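Local coordinates for protein putative NADH-flavin reductase (Streptococcus pneumoniae TIGR4, PDB 4R01) that probably acts as an NADH-dependent flavin reductase, binding the dinucleotide through its Rossmann-type alpha/beta fold, at residues 151-165 against 180-193. Sequence-based numbering, arbitrary orientation.
Sequences PAVDFIPDGEKTGNY and SQISYADYAIGLVD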
ATOM      1  N   PRO A 151      18.795   5.059   4.759  1.00 29.47           N
ATOM      2  CA  PRO A 151      17.800   6.090   5.048  1.00 29.81           C
ATOM      3  C   PRO A 151      16.399   5.517   4.889  1.00 30.49           C
ATOM      4  O   PRO A 151      16.260   4.320   4.624  1.00 26.91           O
ATOM      5  CB  PRO A 151      18.087   7.151   3.987  1.00 28.49           C
ATOM      6  CG  PRO A 151      18.541   6.348   2.808  1.00 27.69           C
ATOM      7  CD  PRO A 151      19.265   5.130   3.366  1.00 28.52           C
ATOM      8  N   ALA A 152      15.378   6.354   5.039  1.00 30.93           N
ATOM      9  CA  ALA A 152      14.009   5.909   4.834  1.00 30.06           C
ATOM     10  C   ALA A 152      13.712   5.818   3.343  1.00 30.87           C
ATOM     11  O   ALA A 152      14.534   6.214   2.517  1.00 28.65           O
ATOM     12  CB  ALA A 152      13.038   6.844   5.518  1.00 27.72           C
ATOM     13  N   VAL A 153      12.538   5.292   3.004  1.00 29.50           N
ATOM     14  CA  VAL A 153      12.128   5.168   1.611  1.00 28.88           C
ATOM     15  C   VAL A 153      12.086   6.534   0.943  1.00 33.50           C
ATOM     16  O   VAL A 153      12.651   6.731  -0.133  1.00 34.81           O
ATOM     17  CB  VAL A 153      10.751   4.494   1.492  1.00 27.68           C
ATOM     18  CG1 VAL A 153      10.257   4.540   0.053  1.00 25.17           C
ATOM     19  CG2 VAL A 153      10.823   3.066   2.005  1.00 21.01           C
ATOM     20  N   ASP A 154      11.418   7.477   1.598  1.00 35.63           N
ATOM     21  CA  ASP A 154      11.372   8.852   1.128  1.00 31.93           C
ATOM     22  C   ASP A 154      12.450   9.667   1.840  1.00 30.38           C
ATOM     23  O   ASP A 154      12.305  10.022   3.010  1.00 31.65           O
ATOM     24  CB  ASP A 154       9.986   9.457   1.358  1.00 31.68           C
ATOM     25  CG  ASP A 154       9.764  10.724   0.556  1.00 37.82           C
ATOM     26  OD1 ASP A 154      10.435  10.904  -0.483  1.00 39.96           O
ATOM     27  OD2 ASP A 154       8.908  11.539   0.957  1.00 43.42           O
ATOM     28  N   PHE A 155      13.527   9.971   1.157  1.00 29.96           N
ATOM     29  CA  PHE A 155      14.673  10.667   1.696  1.00 29.90           C
ATOM     30  C   PHE A 155      14.690  12.072   1.125  1.00 32.03           C
ATOM     31  O   PHE A 155      14.869  12.273  -0.051  1.00 29.38           O
ATOM     32  CB  PHE A 155      15.920   9.904   1.275  1.00 30.00           C
ATOM     33  CG  PHE A 155      17.130  10.157   2.092  1.00 29.74           C
ATOM     34  CD1 PHE A 155      17.050  10.633   3.367  1.00 29.71           C
ATOM     35  CD2 PHE A 155      18.352   9.904   1.567  1.00 26.21           C
ATOM     36  CE1 PHE A 155      18.170  10.857   4.102  1.00 26.82           C
ATOM     37  CE2 PHE A 155      19.474  10.111   2.294  1.00 24.74           C
ATOM     38  CZ  PHE A 155      19.386  10.585   3.566  1.00 25.10           C
ATOM     39  N   ILE A 156      14.483  13.049   1.973  1.00 33.69           N
ATOM     40  CA  ILE A 156      14.210  14.408   1.515  1.00 35.14           C
ATOM     41  C   ILE A 156      15.303  15.406   1.905  1.00 37.87           C
ATOM     42  O   ILE A 156      15.510  15.678   3.090  1.00 34.53           O
ATOM     43  CB  ILE A 156      12.853  14.902   2.063  1.00 37.67           C
ATOM     44  CG1 ILE A 156      11.755  13.876   1.761  1.00 39.63           C
ATOM     45  CG2 ILE A 156      12.495  16.254   1.476  1.00 33.71           C
ATOM     46  CD1 ILE A 156      10.546  13.971   2.668  1.00 39.16           C
ATOM     47  N   PRO A 157      16.005  15.954   0.894  1.00 40.68           N
ATOM     48  CA  PRO A 157      17.125  16.896   1.029  1.00 39.11           C
ATOM     49  C   PRO A 157      16.847  18.074   1.959  1.00 41.40           C
ATOM     50  O   PRO A 157      17.548  18.243   2.956  1.00 43.88           O
ATOM     51  CB  PRO A 157      17.335  17.388  -0.404  1.00 37.11           C
ATOM     52  CG  PRO A 157      16.922  16.244  -1.240  1.00 39.25           C
ATOM     53  CD  PRO A 157      15.751  15.618  -0.519  1.00 40.53           C
ATOM     54  N   ASP A 158      15.846  18.882   1.637  1.00 42.48           N
ATOM     55  CA  ASP A 158      15.561  20.062   2.441  1.00 46.70           C
ATOM     56  C   ASP A 158      14.315  19.868   3.295  1.00 48.23           C
ATOM     57  O   ASP A 158      13.581  20.817   3.570  1.00 48.80           O
ATOM     58  CB  ASP A 158      15.414  21.289   1.544  1.00 49.96           C
ATOM     59  CG  ASP A 158      16.697  21.624   0.810  1.00 55.39           C
ATOM     60  OD1 ASP A 158      17.633  22.136   1.459  1.00 60.78           O
ATOM     61  OD2 ASP A 158      16.773  21.364  -0.410  1.00 54.01           O
ATOM     62  N   GLY A 159      14.092  18.627   3.717  1.00 47.71           N
ATOM     63  CA  GLY A 159      12.985  18.308   4.594  1.00 43.62           C
ATOM     64  C   GLY A 159      13.140  18.961   5.953  1.00 45.23           C
ATOM     65  O   GLY A 159      14.248  19.312   6.364  1.00 45.57           O
ATOM     66  N   GLU A 160      12.021  19.127   6.648  1.00 45.41           N
ATOM     67  CA  GLU A 160      12.004  19.751   7.965  1.00 47.53           C
ATOM     68  C   GLU A 160      12.830  18.959   8.975  1.00 49.13           C
ATOM     69  O   GLU A 160      12.714  17.736   9.066  1.00 52.62           O
ATOM     70  CB  GLU A 160      10.557  19.896   8.454  1.00 49.72           C
ATOM     71  CG  GLU A 160      10.405  20.548   9.822  1.00 56.17           C
ATOM     72  CD  GLU A 160       8.947  20.709  10.239  1.00 59.94           C
ATOM     73  OE1 GLU A 160       8.050  20.431   9.416  1.00 62.21           O
ATOM     74  OE2 GLU A 160       8.701  21.107  11.397  1.00 59.71           O
ATOM     75  N   LYS A 161      13.673  19.663   9.724  1.00 47.10           N
ATOM     76  CA  LYS A 161      14.445  19.045  10.797  1.00 43.29           C
ATOM     77  C   LYS A 161      13.571  18.876  12.036  1.00 45.00           C
ATOM     78  O   LYS A 161      13.421  19.806  12.830  1.00 47.27           O
ATOM     79  CB  LYS A 161      15.681  19.884  11.131  1.00 43.44           C
ATOM     80  CG  LYS A 161      16.572  19.271  12.199  1.00 44.13           C
ATOM     81  CD  LYS A 161      17.339  20.337  12.964  1.00 47.94           C
ATOM     82  CE  LYS A 161      18.614  20.743  12.235  1.00 50.97           C
ATOM     83  NZ  LYS A 161      19.057  22.123  12.597  1.00 51.73           N
ATOM     84  N   THR A 162      12.989  17.691  12.195  1.00 44.01           N
ATOM     85  CA  THR A 162      12.082  17.431  13.310  1.00 46.14           C
ATOM     86  C   THR A 162      12.842  17.185  14.606  1.00 47.00           C
ATOM     87  O   THR A 162      12.388  17.567  15.683  1.00 50.23           O
ATOM     88  CB  THR A 162      11.174  16.217  13.032  1.00 43.61           C
ATOM     89  OG1 THR A 162      11.919  15.006  13.209  1.00 41.94           O
ATOM     90  CG2 THR A 162      10.626  16.276  11.618  1.00 42.02           C
ATOM     91  N   GLY A 163      13.996  16.538  14.496  1.00 49.39           N
ATOM     92  CA  GLY A 163      14.799  16.214  15.660  1.00 56.42           C
ATOM     93  C   GLY A 163      14.425  14.883  16.287  1.00 62.94           C
ATOM     94  O   GLY A 163      15.134  14.381  17.159  1.00 66.67           O
ATOM     95  N   ASN A 164      13.311  14.310  15.845  1.00 64.45           N
ATOM     96  CA  ASN A 164      12.853  13.030  16.373  1.00 66.68           C
ATOM     97  C   ASN A 164      12.870  11.940  15.311  1.00 58.85           C
ATOM     98  O   ASN A 164      12.021  11.912  14.419  1.00 55.84           O
ATOM     99  CB  ASN A 164      11.448  13.164  16.959  1.00 74.14           C
ATOM    100  CG  ASN A 164      11.397  14.117  18.136  1.00 81.99           C
ATOM    101  OD1 ASN A 164      10.580  15.036  18.169  1.00 85.86           O
ATOM    102  ND2 ASN A 164      12.274  13.902  19.111  1.00 85.32           N
ATOM    103  N   TYR A 165      13.839  11.040  15.413  1.00 53.29           N
ATOM    104  CA  TYR A 165      13.970   9.956  14.451  1.00 46.82           C
ATOM    105  C   TYR A 165      13.836   8.601  15.136  1.00 45.27           C
ATOM    106  O   TYR A 165      13.829   8.511  16.364  1.00 47.57           O
ATOM    107  CB  TYR A 165      15.315  10.047  13.720  1.00 41.49           C
ATOM    108  CG  TYR A 165      16.501   9.701  14.590  1.00 39.77           C
ATOM    109  CD1 TYR A 165      17.085  10.654  15.415  1.00 39.22           C
ATOM    110  CD2 TYR A 165      17.036   8.418  14.591  1.00 39.80           C
ATOM    111  CE1 TYR A 165      18.165  10.338  16.217  1.00 40.79           C
ATOM    112  CE2 TYR A 165      18.116   8.095  15.390  1.00 39.88           C
ATOM    113  CZ  TYR A 165      18.676   9.058  16.199  1.00 40.71           C
ATOM    114  OH  TYR A 165      19.751   8.740  16.994  1.00 43.21           O
ATOM    115  N   SER A 180       7.367   5.718   5.831  1.00 29.14           N
ATOM    116  CA  SER A 180       8.821   5.686   5.915  1.00 27.75           C
ATOM    117  C   SER A 180       9.429   6.888   5.197  1.00 29.39           C
ATOM    118  O   SER A 180       9.616   6.866   3.980  1.00 31.10           O
ATOM    119  CB  SER A 180       9.366   4.387   5.324  1.00 26.78           C
ATOM    120  OG  SER A 180      10.783   4.385   5.331  1.00 25.93           O
ATOM    121  N   GLN A 181       9.724   7.939   5.956  1.00 28.37           N
ATOM    122  CA  GLN A 181      10.339   9.142   5.405  1.00 28.53           C
ATOM    123  C   GLN A 181      11.319   9.732   6.409  1.00 27.71           C
ATOM    124  O   GLN A 181      11.205   9.481   7.607  1.00 30.30           O
ATOM    125  CB  GLN A 181       9.280  10.183   5.035  1.00 31.76           C
ATOM    126  CG  GLN A 181       8.519  10.730   6.234  1.00 40.46           C
ATOM    127  CD  GLN A 181       7.580  11.863   5.872  1.00 49.77           C
ATOM    128  OE1 GLN A 181       6.529  11.649   5.270  1.00 50.89           O
ATOM    129  NE2 GLN A 181       7.955  13.080   6.246  1.00 57.21           N
ATOM    130  N   ILE A 182      12.285  10.503   5.919  1.00 25.69           N
ATOM    131  CA  ILE A 182      13.182  11.246   6.801  1.00 27.50           C
ATOM    132  C   ILE A 182      13.898  12.358   6.036  1.00 26.45           C
ATOM    133  O   ILE A 182      14.179  12.231   4.843  1.00 27.35           O
ATOM    134  CB  ILE A 182      14.224  10.315   7.479  1.00 30.07           C
ATOM    135  CG1 ILE A 182      14.863  11.008   8.685  1.00 24.74           C
ATOM    136  CG2 ILE A 182      15.279   9.845   6.481  1.00 28.26           C
ATOM    137  CD1 ILE A 182      15.762  10.109   9.503  1.00 32.85           C
ATOM    138  N   SER A 183      14.168  13.461   6.727  1.00 29.90           N
ATOM    139  CA  SER A 183      14.898  14.576   6.135  1.00 29.34           C
ATOM    140  C   SER A 183      16.395  14.306   6.183  1.00 31.95           C
ATOM    141  O   SER A 183      16.856  13.482   6.973  1.00 31.84           O
ATOM    142  CB  SER A 183      14.576  15.878   6.863  1.00 30.47           C
ATOM    143  OG  SER A 183      15.032  15.831   8.203  1.00 33.43           O
ATOM    144  N   TYR A 184      17.152  14.998   5.337  1.00 34.40           N
ATOM    145  CA  TYR A 184      18.606  14.889   5.368  1.00 31.53           C
ATOM    146  C   TYR A 184      19.133  15.345   6.723  1.00 30.60           C
ATOM    147  O   TYR A 184      20.060  14.749   7.268  1.00 32.29           O
ATOM    148  CB  TYR A 184      19.245  15.704   4.241  1.00 30.48           C
ATOM    149  CG  TYR A 184      19.314  14.979   2.912  1.00 32.28           C
ATOM    150  CD1 TYR A 184      18.392  13.990   2.585  1.00 28.74           C
ATOM    151  CD2 TYR A 184      20.312  15.274   1.987  1.00 30.91           C
ATOM    152  CE1 TYR A 184      18.453  13.325   1.373  1.00 26.86           C
ATOM    153  CE2 TYR A 184      20.384  14.612   0.772  1.00 29.06           C
ATOM    154  CZ  TYR A 184      19.451  13.637   0.471  1.00 30.25           C
ATOM    155  OH  TYR A 184      19.515  12.972  -0.734  1.00 32.04           O
ATOM    156  N   ALA A 185      18.518  16.388   7.272  1.00 32.17           N
ATOM    157  CA  ALA A 185      18.915  16.922   8.572  1.00 36.32           C
ATOM    158  C   ALA A 185      18.739  15.895   9.694  1.00 35.81           C
ATOM    159  O   ALA A 185      19.673  15.637  10.455  1.00 36.48           O
ATOM    160  CB  ALA A 185      18.126  18.186   8.883  1.00 37.12           C
ATOM    161  N   ASP A 186      17.549  15.309   9.793  1.00 34.66           N
ATOM    162  CA  ASP A 186      17.284  14.300  10.818  1.00 35.51           C
ATOM    163  C   ASP A 186      18.165  13.063  10.635  1.00 35.55           C
ATOM    164  O   ASP A 186      18.592  12.446  11.613  1.00 35.07           O
ATOM    165  CB  ASP A 186      15.806  13.901  10.810  1.00 34.27           C
ATOM    166  CG  ASP A 186      14.918  14.942  11.470  1.00 37.92           C
ATOM    167  OD1 ASP A 186      15.381  15.600  12.426  1.00 37.34           O
ATOM    168  OD2 ASP A 186      13.757  15.101  11.037  1.00 42.13           O
ATOM    169  N   TYR A 187      18.439  12.713   9.381  1.00 33.44           N
ATOM    170  CA  TYR A 187      19.304  11.583   9.059  1.00 31.34           C
ATOM    171  C   TYR A 187      20.727  11.830   9.553  1.00 35.50           C
ATOM    172  O   TYR A 187      21.361  10.935  10.115  1.00 36.36           O
ATOM    173  CB  TYR A 187      19.300  11.326   7.550  1.00 28.71           C
ATOM    174  CG  TYR A 187      20.246  10.243   7.081  1.00 27.05           C
ATOM    175  CD1 TYR A 187      19.846   8.914   7.036  1.00 26.97           C
ATOM    176  CD2 TYR A 187      21.535  10.553   6.660  1.00 30.84           C
ATOM    177  CE1 TYR A 187      20.707   7.922   6.600  1.00 28.65           C
ATOM    178  CE2 TYR A 187      22.401   9.572   6.224  1.00 32.13           C
ATOM    179  CZ  TYR A 187      21.983   8.259   6.195  1.00 32.80           C
ATOM    180  OH  TYR A 187      22.850   7.282   5.758  1.00 35.84           O
ATOM    181  N   ALA A 188      21.223  13.047   9.341  1.00 36.39           N
ATOM    182  CA  ALA A 188      22.554  13.421   9.806  1.00 37.71           C
ATOM    183  C   ALA A 188      22.642  13.294  11.322  1.00 39.71           C
ATOM    184  O   ALA A 188      23.636  12.803  11.855  1.00 41.31           O
ATOM    185  CB  ALA A 188      22.900  14.842   9.369  1.00 36.75           C
ATOM    186  N   ILE A 189      21.592  13.732  12.008  1.00 39.13           N
ATOM    187  CA  ILE A 189      21.528  13.629  13.461  1.00 40.67           C
ATOM    188  C   ILE A 189      21.681  12.178  13.909  1.00 39.07           C
ATOM    189  O   ILE A 189      22.473  11.876  14.801  1.00 39.75           O
ATOM    190  CB  ILE A 189      20.208  14.202  14.012  1.00 42.86           C
ATOM    191  CG1 ILE A 189      20.122  15.703  13.726  1.00 45.58           C
ATOM    192  CG2 ILE A 189      20.090  13.938  15.504  1.00 43.27           C
ATOM    193  CD1 ILE A 189      18.878  16.361  14.282  1.00 46.66           C
ATOM    194  N   GLY A 190      20.932  11.283  13.273  1.00 36.44           N
ATOM    195  CA  GLY A 190      20.989   9.872  13.608  1.00 36.50           C
ATOM    196  C   GLY A 190      22.341   9.255  13.309  1.00 36.62           C
ATOM    197  O   GLY A 190      22.851   8.445  14.083  1.00 36.92           O
ATOM    198  N   LEU A 191      22.931   9.649  12.185  1.00 36.60           N
ATOM    199  CA  LEU A 191      24.219   9.105  11.769  1.00 37.24           C
ATOM    200  C   LEU A 191      25.348   9.533  12.716  1.00 40.12           C
ATOM    201  O   LEU A 191      26.212   8.728  13.061  1.00 42.99           O
ATOM    202  CB  LEU A 191      24.527   9.533  10.332  1.00 36.53           C
ATOM    203  CG  LEU A 191      25.728   8.884   9.636  1.00 36.42           C
ATOM    204  CD1 LEU A 191      25.438   8.698   8.156  1.00 37.39           C
ATOM    205  CD2 LEU A 191      26.985   9.715   9.829  1.00 34.51           C
ATOM    206  N   VAL A 192      25.338  10.795  13.134  1.00 40.96           N
ATOM    207  CA  VAL A 192      26.357  11.295  14.055  1.00 47.11           C
ATOM    208  C   VAL A 192      26.161  10.693  15.451  1.00 50.04           C
ATOM    209  O   VAL A 192      27.126  10.496  16.194  1.00 51.22           O
ATOM    210  CB  VAL A 192      26.342  12.841  14.131  1.00 47.02           C
ATOM    211  CG1 VAL A 192      27.381  13.349  15.120  1.00 44.74           C
ATOM    212  CG2 VAL A 192      26.602  13.436  12.760  1.00 47.96           C
ATOM    213  N   ASP A 193      24.913  10.388  15.800  1.00 49.06           N
ATOM    214  CA  ASP A 193      24.627   9.704  17.059  1.00 49.44           C
ATOM    215  C   ASP A 193      25.282   8.329  17.080  1.00 45.17           C
ATOM    216  O   ASP A 193      25.811   7.897  18.101  1.00 47.63           O
ATOM    217  CB  ASP A 193      23.119   9.567  17.281  1.00 51.71           C
ATOM    218  CG  ASP A 193      22.465  10.876  17.676  1.00 55.56           C
ATOM    219  OD1 ASP A 193      23.198  11.844  17.965  1.00 59.52           O
ATOM    220  OD2 ASP A 193      21.217  10.932  17.706  1.00 54.54           O
TER
HETATM  221  O   HOH W   1      17.093  17.996   5.751  1.00 50.45           O
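The Phe155 ring lies between Pro151 CB over the centre of one face and Tyr184 CE1 over the other, the latter 3.4 Å from Phe155 CD2. Its edge is turned to the face of Tyr187: the planes stand at 65°, and Phe155 CZ reaches Tyr187 CG at 3.6 Å. The Tyr184 ring is inclined to that of Phe155 by 40°. Pro157 CA sits over the centre of the Tyr184 ring, a CH-pi contact 3.5 Å from the centroid, while Tyr184 OH is hydrogen-bonded to Asp72 of the second subunit. The Tyr165 ring is met over one face by Gly190 CA, where the helix has no side chain to hold it off; turned up over the helix by its first torsion, the ring brings its OH to the anti lone pair of Asp193 OD2, to which Tyr165 OH donates at 2.7 Å. The other oxygen of Asp193 pairs with Arg24.

Strands 154-156 and 181-183 form a two-stranded parallel sheet beside the main Rossmann-type sheet, with axes 13° apart. Four backbone bonds establish the register, from Asp154 N to Ser180 O through to Tyr184 N donating to Ile156 O, after which the chain turns directly into the helix. Ser183 is the N-cap: Ser183 OG accepts from Asp186 N at 3.0 Å.

Asp186 then grips the returning loop. Thr162 N meets Asp186 OD2 on the syn side, Thr162 OG1 reaches Asp186 OD2 from above the carboxylate plane (2.8 Å), and Gly163 N binds Asp186 OD1 at 2.7 Å; these bonds to both oxygens should restrict the carboxylate's rotation. Thr162 OG1 also accepts from Asn164 N, closing an ST turn. Nearby, a water donates to Pro157 O and Gly159 O and accepts from Ala185 N, bridging the loop to the first turn of the helix.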